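Local coordinates for adhesion and penetration protein autotransporter (Haemophilus influenzae, PDB 3SYJ) that promotes bacterial adherence, aggregation and invasion of host cells and is probably a serine protease, here as its secreted passenger domain, at residues Thr339-Leu350 / Gly361-Ser372; Val396-Lys406 / Ala416-Gly427. One frame throughout, in Å; residues are numbered along the deposited sequence.

Contact 1: residues Thr339-Leu350 / Gly361-Ser372; sequences TLYFMDQKQGSL and GGLYFEGNFTVS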
loop_
_atom_site.group_PDB
_atom_site.type_symbol
_atom_site.label_atom_id
_atom_site.label_comp_id
_atom_site.label_asym_id
_atom_site.label_seq_id
_atom_site.Cartn_x
_atom_site.Cartn_y
_atom_site.Cartn_z
ATOM N N THR A 339 62.858 20.308 -30.355
ATOM C CA THR A 339 61.737 20.417 -29.434
ATOM C C THR A 339 62.051 21.470 -28.369
ATOM O O THR A 339 63.191 21.598 -27.933
ATOM C CB THR A 339 61.420 19.047 -28.809
ATOM O OG1 THR A 339 60.844 18.208 -29.816
ATOM C CG2 THR A 339 60.449 19.177 -27.641
ATOM N N LEU A 340 61.047 22.244 -27.972
ATOM C CA LEU A 340 61.274 23.336 -27.034
ATOM C C LEU A 340 60.555 23.067 -25.731
ATOM O O LEU A 340 59.484 22.465 -25.723
ATOM C CB LEU A 340 60.789 24.658 -27.615
ATOM C CG LEU A 340 61.420 25.096 -28.933
ATOM C CD1 LEU A 340 60.595 26.231 -29.518
ATOM C CD2 LEU A 340 62.878 25.506 -28.751
ATOM N N TYR A 341 61.147 23.518 -24.633
ATOM C CA TYR A 341 60.570 23.307 -23.310
ATOM C C TYR A 341 60.422 24.642 -22.594
ATOM O O TYR A 341 61.408 25.335 -22.346
ATOM C CB TYR A 341 61.429 22.342 -22.480
ATOM C CG TYR A 341 60.898 22.078 -21.083
ATOM C CD1 TYR A 341 59.847 21.193 -20.870
ATOM C CD2 TYR A 341 61.453 22.712 -19.974
ATOM C CE1 TYR A 341 59.356 20.953 -19.590
ATOM C CE2 TYR A 341 60.974 22.475 -18.693
ATOM C CZ TYR A 341 59.924 21.599 -18.506
ATOM O OH TYR A 341 59.447 21.364 -17.231
ATOM N N PHE A 342 59.180 24.997 -22.279
ATOM C CA PHE A 342 58.872 26.257 -21.625
ATOM C C PHE A 342 58.337 25.978 -20.235
ATOM O O PHE A 342 57.364 25.238 -20.067
ATOM C CB PHE A 342 57.788 27.013 -22.389
ATOM C CG PHE A 342 58.220 27.546 -23.730
ATOM C CD1 PHE A 342 58.735 28.827 -23.850
ATOM C CD2 PHE A 342 58.052 26.789 -24.881
ATOM C CE1 PHE A 342 59.106 29.334 -25.090
ATOM C CE2 PHE A 342 58.427 27.284 -26.127
ATOM C CZ PHE A 342 58.952 28.559 -26.229
ATOM N N MET A 343 58.963 26.590 -19.241
ATOM C CA MET A 343 58.494 26.493 -17.871
ATOM C C MET A 343 58.257 27.886 -17.280
ATOM O O MET A 343 59.010 28.814 -17.557
ATOM C CB MET A 343 59.513 25.734 -17.028
ATOM C CG MET A 343 59.048 25.437 -15.612
ATOM S SD MET A 343 60.432 25.025 -14.532
ATOM C CE MET A 343 61.590 24.314 -15.709
ATOM N N ASP A 344 57.202 28.049 -16.508
ATOM C CA ASP A 344 56.908 29.249 -15.749
ATOM C C ASP A 344 56.075 28.930 -14.521
ATOM O O ASP A 344 55.158 28.167 -14.586
ATOM C CB ASP A 344 56.222 30.292 -16.613
ATOM C CG ASP A 344 56.292 31.696 -16.039
ATOM O OD1 ASP A 344 57.048 32.477 -16.502
ATOM O OD2 ASP A 344 55.533 32.051 -15.200
ATOM N N GLN A 345 56.430 29.537 -13.404
ATOM C CA GLN A 345 55.763 29.356 -12.134
ATOM C C GLN A 345 54.579 30.288 -11.907
ATOM O O GLN A 345 53.853 30.128 -11.008
ATOM C CB GLN A 345 56.772 29.422 -11.000
ATOM C CG GLN A 345 57.711 28.228 -10.979
ATOM C CD GLN A 345 58.885 28.359 -10.030
ATOM O OE1 GLN A 345 59.154 27.461 -9.261
ATOM N NE2 GLN A 345 59.576 29.468 -10.077
ATOM N N LYS A 346 54.395 31.254 -12.773
ATOM C CA LYS A 346 53.235 32.107 -12.682
ATOM C C LYS A 346 52.209 32.252 -13.782
ATOM O O LYS A 346 51.265 31.544 -13.798
ATOM C CB LYS A 346 53.615 33.511 -12.236
ATOM C CG LYS A 346 54.000 33.602 -10.795
ATOM C CD LYS A 346 54.648 34.902 -10.447
ATOM C CE LYS A 346 55.027 35.073 -8.992
ATOM N NZ LYS A 346 54.831 33.941 -8.048
ATOM N N GLN A 347 52.414 33.147 -14.710
ATOM C CA GLN A 347 51.831 33.136 -16.026
ATOM C C GLN A 347 52.795 33.545 -17.101
ATOM O O GLN A 347 53.099 34.689 -17.250
ATOM C CB GLN A 347 50.576 33.985 -16.103
ATOM C CG GLN A 347 49.813 33.894 -17.372
ATOM C CD GLN A 347 48.941 32.663 -17.475
ATOM O OE1 GLN A 347 48.521 32.152 -16.520
ATOM N NE2 GLN A 347 48.661 32.249 -18.637
ATOM N N GLY A 348 53.221 32.584 -17.891
ATOM C CA GLY A 348 54.175 32.855 -18.948
ATOM C C GLY A 348 53.499 33.268 -20.236
ATOM O O GLY A 348 52.288 33.085 -20.414
ATOM N N SER A 349 54.287 33.831 -21.142
ATOM C CA SER A 349 53.774 34.311 -22.419
ATOM C C SER A 349 54.678 33.849 -23.559
ATOM O O SER A 349 55.904 33.811 -23.426
ATOM C CB SER A 349 53.678 35.843 -22.425
ATOM O OG SER A 349 52.593 36.298 -21.628
ATOM N N LEU A 350 54.066 33.486 -24.680
ATOM C CA LEU A 350 54.822 33.135 -25.864
ATOM C C LEU A 350 54.169 33.831 -27.039
ATOM O O LEU A 350 52.995 33.609 -27.323
ATOM C CB LEU A 350 54.841 31.617 -26.068
ATOM C CG LEU A 350 55.490 31.171 -27.376
ATOM C CD1 LEU A 350 56.974 31.611 -27.444
ATOM C CD2 LEU A 350 55.324 29.666 -27.600
ATOM N N GLY A 361 60.087 18.940 -34.328
ATOM C CA GLY A 361 60.187 19.514 -33.000
ATOM C C GLY A 361 58.792 19.747 -32.445
ATOM O O GLY A 361 57.875 20.108 -33.188
ATOM N N GLY A 362 58.632 19.528 -31.143
ATOM C CA GLY A 362 57.357 19.735 -30.477
ATOM C C GLY A 362 57.451 20.754 -29.357
ATOM O O GLY A 362 58.497 21.386 -29.171
ATOM N N LEU A 363 56.361 20.912 -28.610
ATOM C CA LEU A 363 56.310 21.869 -27.503
ATOM C C LEU A 363 55.905 21.229 -26.173
ATOM O O LEU A 363 54.887 20.545 -26.079
ATOM C CB LEU A 363 55.324 22.992 -27.822
ATOM C CG LEU A 363 55.549 23.892 -29.034
ATOM C CD1 LEU A 363 54.250 24.599 -29.360
ATOM C CD2 LEU A 363 56.658 24.892 -28.744
ATOM N N TYR A 364 56.706 21.469 -25.143
ATOM C CA TYR A 364 56.356 21.077 -23.781
ATOM C C TYR A 364 56.078 22.320 -22.955
ATOM O O TYR A 364 56.856 23.276 -22.983
ATOM C CB TYR A 364 57.490 20.276 -23.134
ATOM C CG TYR A 364 57.610 18.856 -23.642
ATOM C CD1 TYR A 364 58.093 18.592 -24.915
ATOM C CD2 TYR A 364 57.240 17.782 -22.848
ATOM C CE1 TYR A 364 58.204 17.291 -25.387
ATOM C CE2 TYR A 364 57.347 16.481 -23.310
ATOM C CZ TYR A 364 57.827 16.243 -24.581
ATOM O OH TYR A 364 57.936 14.950 -25.039
ATOM N N PHE A 365 54.965 22.319 -22.230
ATOM C CA PHE A 365 54.655 23.431 -21.339
ATOM C C PHE A 365 54.539 22.951 -19.897
ATOM O O PHE A 365 53.768 22.037 -19.595
ATOM C CB PHE A 365 53.381 24.161 -21.778
ATOM C CG PHE A 365 53.523 24.911 -23.083
ATOM C CD1 PHE A 365 54.060 26.192 -23.111
ATOM C CD2 PHE A 365 53.119 24.334 -24.281
ATOM C CE1 PHE A 365 54.189 26.888 -24.312
ATOM C CE2 PHE A 365 53.249 25.024 -25.486
ATOM C CZ PHE A 365 53.783 26.307 -25.497
ATOM N N GLU A 366 55.331 23.554 -19.015
ATOM C CA GLU A 366 55.226 23.298 -17.581
ATOM C C GLU A 366 54.820 24.595 -16.874
ATOM O O GLU A 366 55.611 25.523 -16.775
ATOM C CB GLU A 366 56.553 22.767 -17.038
ATOM C CG GLU A 366 56.692 22.829 -15.536
ATOM C CD GLU A 366 56.271 21.549 -14.847
ATOM O OE1 GLU A 366 57.008 20.543 -14.970
ATOM O OE2 GLU A 366 55.216 21.553 -14.168
ATOM N N GLY A 367 53.580 24.663 -16.398
ATOM C CA GLY A 367 53.052 25.898 -15.847
ATOM C C GLY A 367 52.119 26.568 -16.842
ATOM O O GLY A 367 52.023 26.148 -17.997
ATOM N N ASN A 368 51.421 27.608 -16.401
ATOM C CA ASN A 368 50.436 28.265 -17.251
ATOM C C ASN A 368 51.086 29.180 -18.273
ATOM O O ASN A 368 52.049 29.874 -17.964
ATOM C CB ASN A 368 49.445 29.056 -16.405
ATOM C CG ASN A 368 48.782 28.203 -15.357
ATOM O OD1 ASN A 368 48.401 27.065 -15.628
ATOM N ND2 ASN A 368 48.649 28.740 -14.145
ATOM N N PHE A 369 50.561 29.167 -19.494
ATOM C CA PHE A 369 51.063 30.018 -20.565
ATOM C C PHE A 369 49.937 30.632 -21.383
ATOM O O PHE A 369 48.876 30.031 -21.556
ATOM C CB PHE A 369 52.005 29.242 -21.491
ATOM C CG PHE A 369 53.417 29.177 -20.992
ATOM C CD1 PHE A 369 53.776 28.268 -20.012
ATOM C CD2 PHE A 369 54.381 30.033 -21.493
ATOM C CE1 PHE A 369 55.081 28.213 -19.545
ATOM C CE2 PHE A 369 55.686 29.990 -21.025
ATOM C CZ PHE A 369 56.040 29.078 -20.051
ATOM N N THR A 370 50.193 31.836 -21.882
ATOM C CA THR A 370 49.339 32.489 -22.862
ATOM C C THR A 370 50.139 32.543 -24.148
ATOM O O THR A 370 51.243 33.085 -24.172
ATOM C CB THR A 370 48.960 33.922 -22.432
ATOM O OG1 THR A 370 48.273 33.878 -21.171
ATOM C CG2 THR A 370 48.061 34.581 -23.478
ATOM N N VAL A 371 49.598 31.950 -25.205
ATOM C CA VAL A 371 50.316 31.850 -26.462
ATOM C C VAL A 371 49.516 32.586 -27.515
ATOM O O VAL A 371 48.366 32.245 -27.797
ATOM C CB VAL A 371 50.526 30.389 -26.867
ATOM C CG1 VAL A 371 51.415 30.301 -28.081
ATOM C CG2 VAL A 371 51.149 29.621 -25.709
ATOM N N SER A 372 50.127 33.613 -28.088
ATOM C CA SER A 372 49.382 34.565 -28.886
ATOM C C SER A 372 50.129 34.995 -30.140
ATOM O O SER A 372 51.343 35.204 -30.105
ATOM C CB SER A 372 49.063 35.791 -28.022
ATOM O OG SER A 372 48.773 36.923 -28.830
HETATM O O HOH W 1 52.517 28.438 -13.800
HETATM O O HOH W 2 48.426 31.823 -13.777
HETATM O O HOH W 3 46.697 30.023 -19.579
#
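Two successive coils of the parallel beta-helix stack here through parallel strand pairs, 340-343 with 363-366 and 348-350 with 369-372, bonded through their backbones (Phe342 N to Tyr364 O, Thr370 N to Gly348 O). Phe342, Phe365 and Phe369 form an aromatic cluster on the inner side. The rings of Phe342 and Phe365 lie side by side, their planes 14° apart but slid so far that they barely overlap. Phe342 turns its edge toward the face of Phe369 in an offset edge-to-face pair. One face of Phe369 carries Gly348, whose CA lies 4.1 Å from the ring centroid in a CH-pi contact; Phe365 CD1 is over the opposite face.

On the other side of the sheet Tyr341 OH meets Glu366 CB at 3.2 Å. At the corner the register shifts by two residues. Asp344 OD2 accepts from Lys346 N in an Asx turn, and the carboxylate also takes the backbone N-H groups of Asn277 and Gly278 of the preceding coil. Gln347, bent at chi2 (79°), brings NE2 to Thr370 OG1 at 3.0 Å.

Strands 269-272 and 279-285 flank residues 339-350, while strands 384-386 and 391-394 continue the stack beyond residues 361-372.

Contact 2: residues Val396-Lys406 / Ala416-Gly427; sequences VNGVEHDRLSK and AKGENKGSISVG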
loop_
_atom_site.group_PDB
_atom_site.type_symbol
_atom_site.label_atom_id
_atom_site.label_comp_id
_atom_site.label_asym_id
_atom_site.label_seq_id
_atom_site.Cartn_x
_atom_site.Cartn_y
_atom_site.Cartn_z
ATOM N N VAL A 396 46.652 30.496 -31.258
ATOM C CA VAL A 396 47.310 30.413 -32.551
ATOM C C VAL A 396 46.674 29.331 -33.405
ATOM O O VAL A 396 46.508 28.198 -32.955
ATOM C CB VAL A 396 48.800 30.122 -32.367
ATOM C CG1 VAL A 396 49.453 29.837 -33.690
ATOM C CG2 VAL A 396 49.464 31.310 -31.706
ATOM N N ASN A 397 46.310 29.678 -34.634
ATOM C CA ASN A 397 45.668 28.716 -35.523
ATOM C C ASN A 397 46.633 27.652 -36.038
ATOM O O ASN A 397 47.840 27.732 -35.820
ATOM C CB ASN A 397 45.013 29.423 -36.705
ATOM C CG ASN A 397 43.663 30.006 -36.356
ATOM O OD1 ASN A 397 43.355 31.137 -36.740
ATOM N ND2 ASN A 397 42.849 29.244 -35.625
ATOM N N GLY A 398 46.089 26.668 -36.742
ATOM C CA GLY A 398 46.897 25.605 -37.311
ATOM C C GLY A 398 46.978 25.701 -38.823
ATOM O O GLY A 398 46.620 26.720 -39.413
ATOM N N VAL A 399 47.431 24.621 -39.452
ATOM C CA VAL A 399 47.716 24.606 -40.880
ATOM C C VAL A 399 46.881 23.535 -41.560
ATOM O O VAL A 399 46.725 22.438 -41.022
ATOM C CB VAL A 399 49.197 24.291 -41.111
ATOM C CG1 VAL A 399 49.472 24.061 -42.587
ATOM C CG2 VAL A 399 50.066 25.405 -40.533
ATOM N N GLU A 400 46.352 23.848 -42.741
ATOM C CA GLU A 400 45.483 22.918 -43.458
ATOM C C GLU A 400 46.204 21.603 -43.744
ATOM O O GLU A 400 47.384 21.603 -44.086
ATOM C CB GLU A 400 44.982 23.547 -44.758
ATOM C CG GLU A 400 43.919 22.727 -45.476
ATOM C CD GLU A 400 43.411 23.405 -46.743
ATOM O OE1 GLU A 400 43.886 24.511 -47.067
ATOM O OE2 GLU A 400 42.533 22.837 -47.417
ATOM N N HIS A 401 45.491 20.489 -43.590
ATOM C CA HIS A 401 46.047 19.145 -43.806
ATOM C C HIS A 401 47.086 18.739 -42.763
ATOM O O HIS A 401 47.838 17.786 -42.964
ATOM C CB HIS A 401 46.628 18.991 -45.222
ATOM C CG HIS A 401 45.626 19.224 -46.310
ATOM N ND1 HIS A 401 45.852 20.089 -47.360
ATOM C CD2 HIS A 401 44.379 18.729 -46.494
ATOM C CE1 HIS A 401 44.794 20.104 -48.151
ATOM N NE2 HIS A 401 43.884 19.291 -47.646
ATOM N N ASP A 402 47.134 19.470 -41.655
ATOM C CA ASP A 402 48.028 19.118 -40.564
ATOM C C ASP A 402 47.244 18.778 -39.302
ATOM O O ASP A 402 46.292 19.472 -38.947
ATOM C CB ASP A 402 49.016 20.245 -40.274
ATOM C CG ASP A 402 49.888 19.950 -39.065
ATOM O OD1 ASP A 402 50.993 19.391 -39.249
ATOM O OD2 ASP A 402 49.460 20.254 -37.932
ATOM N N ARG A 403 47.654 17.705 -38.632
ATOM C CA ARG A 403 47.027 17.273 -37.391
ATOM C C ARG A 403 47.884 17.692 -36.202
ATOM O O ARG A 403 49.090 17.436 -36.171
ATOM C CB ARG A 403 46.862 15.751 -37.387
ATOM C CG ARG A 403 45.722 15.231 -36.533
ATOM C CD ARG A 403 45.793 13.715 -36.416
ATOM N NE ARG A 403 46.880 13.330 -35.528
ATOM C CZ ARG A 403 46.997 12.140 -34.950
ATOM N NH1 ARG A 403 46.095 11.188 -35.177
ATOM N NH2 ARG A 403 48.020 11.906 -34.140
ATOM N N LEU A 404 47.260 18.335 -35.222
ATOM C CA LEU A 404 47.951 18.695 -33.995
ATOM C C LEU A 404 47.776 17.569 -32.980
ATOM O O LEU A 404 46.666 17.074 -32.787
ATOM C CB LEU A 404 47.426 20.033 -33.444
ATOM C CG LEU A 404 48.115 20.618 -32.201
ATOM C CD1 LEU A 404 48.063 22.149 -32.181
ATOM C CD2 LEU A 404 47.544 20.047 -30.898
ATOM N N SER A 405 48.880 17.161 -32.355
ATOM C CA SER A 405 48.873 16.138 -31.312
ATOM C C SER A 405 48.908 16.763 -29.920
ATOM O O SER A 405 49.863 17.465 -29.567
ATOM C CB SER A 405 50.088 15.225 -31.465
ATOM O OG SER A 405 50.011 14.454 -32.648
ATOM N N LYS A 406 47.877 16.501 -29.129
ATOM C CA LYS A 406 47.808 17.036 -27.771
ATOM C C LYS A 406 47.983 15.927 -26.753
ATOM O O LYS A 406 47.181 14.996 -26.693
ATOM C CB LYS A 406 46.482 17.770 -27.529
ATOM C CG LYS A 406 46.051 17.838 -26.050
ATOM C CD LYS A 406 46.718 18.990 -25.316
ATOM C CE LYS A 406 46.336 19.038 -23.833
ATOM N NZ LYS A 406 46.961 17.950 -23.036
ATOM N N ALA A 416 41.860 30.636 -30.617
ATOM C CA ALA A 416 42.325 31.403 -31.766
ATOM C C ALA A 416 41.148 32.020 -32.531
ATOM O O ALA A 416 39.985 31.790 -32.190
ATOM C CB ALA A 416 43.159 30.520 -32.681
ATOM N N LYS A 417 41.448 32.795 -33.570
ATOM C CA LYS A 417 40.407 33.512 -34.301
ATOM C C LYS A 417 40.159 32.966 -35.688
ATOM O O LYS A 417 41.096 32.668 -36.431
ATOM C CB LYS A 417 40.729 35.010 -34.408
ATOM C CG LYS A 417 40.331 35.821 -33.174
ATOM C CD LYS A 417 40.582 37.319 -33.359
ATOM C CE LYS A 417 39.695 37.914 -34.446
ATOM N NZ LYS A 417 39.789 39.409 -34.495
ATOM N N GLY A 418 38.883 32.863 -36.035
ATOM C CA GLY A 418 38.483 32.497 -37.376
ATOM C C GLY A 418 38.347 31.005 -37.599
ATOM O O GLY A 418 38.115 30.232 -36.667
ATOM N N GLU A 419 38.492 30.608 -38.854
ATOM C CA GLU A 419 38.378 29.208 -39.237
ATOM C C GLU A 419 39.744 28.557 -39.226
ATOM O O GLU A 419 40.547 28.778 -40.127
ATOM C CB GLU A 419 37.781 29.095 -40.637
ATOM C CG GLU A 419 37.954 27.726 -41.269
ATOM C CD GLU A 419 37.602 27.719 -42.746
ATOM O OE1 GLU A 419 37.260 28.798 -43.283
ATOM O OE2 GLU A 419 37.672 26.637 -43.371
ATOM N N ASN A 420 40.021 27.763 -38.198
ATOM C CA ASN A 420 41.256 26.999 -38.174
ATOM C C ASN A 420 41.109 25.828 -39.115
ATOM O O ASN A 420 40.141 25.066 -39.032
ATOM C CB ASN A 420 41.579 26.492 -36.775
ATOM C CG ASN A 420 42.763 25.543 -36.766
ATOM O OD1 ASN A 420 43.723 25.716 -37.523
ATOM N ND2 ASN A 420 42.703 24.533 -35.907
ATOM N N LYS A 421 42.049 25.681 -40.031
ATOM C CA LYS A 421 41.920 24.611 -40.999
ATOM C C LYS A 421 42.650 23.330 -40.578
ATOM O O LYS A 421 42.440 22.272 -41.169
ATOM C CB LYS A 421 42.318 25.088 -42.393
ATOM C CG LYS A 421 41.134 25.599 -43.196
ATOM C CD LYS A 421 41.572 26.275 -44.477
ATOM C CE LYS A 421 42.210 27.625 -44.182
ATOM N NZ LYS A 421 42.468 28.399 -45.429
ATOM N N GLY A 422 43.481 23.422 -39.539
ATOM C CA GLY A 422 44.141 22.251 -38.994
ATOM C C GLY A 422 43.162 21.383 -38.224
ATOM O O GLY A 422 42.075 21.834 -37.848
ATOM N N SER A 423 43.535 20.132 -37.987
ATOM C CA SER A 423 42.729 19.263 -37.135
ATOM C C SER A 423 43.467 18.948 -35.833
ATOM O O SER A 423 44.535 19.491 -35.567
ATOM C CB SER A 423 42.357 17.977 -37.873
ATOM O OG SER A 423 43.523 17.265 -38.250
ATOM N N ILE A 424 42.896 18.072 -35.019
ATOM C CA ILE A 424 43.522 17.737 -33.745
ATOM C C ILE A 424 43.267 16.298 -33.311
ATOM O O ILE A 424 42.190 15.740 -33.554
ATOM C CB ILE A 424 43.055 18.694 -32.628
ATOM C CG1 ILE A 424 43.827 18.437 -31.325
ATOM C CG2 ILE A 424 41.557 18.558 -32.412
ATOM C CD1 ILE A 424 43.787 19.592 -30.344
ATOM N N SER A 425 44.270 15.698 -32.676
ATOM C CA SER A 425 44.080 14.427 -31.978
ATOM C C SER A 425 44.347 14.633 -30.492
ATOM O O SER A 425 45.454 15.002 -30.098
ATOM C CB SER A 425 44.998 13.340 -32.538
ATOM O OG SER A 425 44.915 12.161 -31.762
ATOM N N VAL A 426 43.333 14.400 -29.672
ATOM C CA VAL A 426 43.452 14.624 -28.242
ATOM C C VAL A 426 43.728 13.306 -27.530
ATOM O O VAL A 426 42.814 12.503 -27.297
ATOM C CB VAL A 426 42.165 15.253 -27.676
ATOM C CG1 VAL A 426 42.343 15.599 -26.182
ATOM C CG2 VAL A 426 41.775 16.479 -28.496
ATOM N N GLY A 427 44.992 13.080 -27.190
ATOM C CA GLY A 427 45.399 11.816 -26.600
ATOM C C GLY A 427 45.349 11.821 -25.083
ATOM O O GLY A 427 45.053 10.801 -24.461
HETATM O O HOH W 4 44.367 27.624 -40.593
HETATM O O HOH W 5 43.195 19.860 -42.152
#
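The side chains of Asn397 and Asn420 run antiparallel alongside each other, their amide planes 13° apart, where two coils of the solenoid meet at a bend. Asn420 OD1 is gripped by two backbone N-H groups: Gly398 N at 2.7 Å from the neighbouring coil and Gly422 N at 3.1 Å from its own, the latter closing an Asx turn. These donors come from opposite faces of the amide plane, which pins the side chain between the two chains, and its ND2 is held by Ala445 O.

The packing is tight along strands 403-406 and 423-427, which run parallel, with five backbone hydrogen bonds alternating between the segments, from Ser423 N to Asp402 O at one end to Gly427 N to Lys406 O at the other. Leu404 and Ile424 lie side by side on the inner face, Leu404 CD2 reaching Ile424 CD1 at 3.8 Å. Lys406 starts from this face too, and its buried NZ is held by Asp428 O and Gly410 O. On the other face Ser425 CB sits over the centre of the Arg403 guanidinium, 3.4 Å from CZ. A bend at chi3 (74°) folds the arginine over this serine. Tyr96, Lys123, Phe124 and Thr126 of the protease region cover this face, bonding Arg403, Ser405 and Ser425.

The solvent side is looser. A type II turn from Val399 to Asp402 carries Glu400 and His401 outward, and Glu400 OE1 remains 4.5 Å from Lys421 NZ, beyond a salt bridge. Water 4 links Gly398 O with Lys421 N, and water 5 joins His401 N to Lys421 O.

Parallel strands in register and an asparagine bonded to backbone at the bend are features of stacked coils in a right-handed parallel beta-helix, the fold of most autotransporter passenger domains.

How the contacts relate
Contact 1 precedes contact 2 in the sequence, without overlap; their centres are about 18 Å apart. Both contribute to one parallel sheet of the beta-helix, in which strands 340-343, 363-366, 384-386, 403-407 and 423-427 follow one another in chain order, so strand 384-386 separates the two pairs. Contact 1 also reaches a second face through strands 348-352 and 369-373, which strands 391-394 and 411-414 continue. Contact 2 instead sets bend beside bend (397-402 and 416-422) before its strands pair. The contacts touch directly, where Val396 CG2 packs against the backbone of Val371 and Ser372. Together they belong to the N-terminal part of the solenoid, beside the protease domain, in the rod-like passenger.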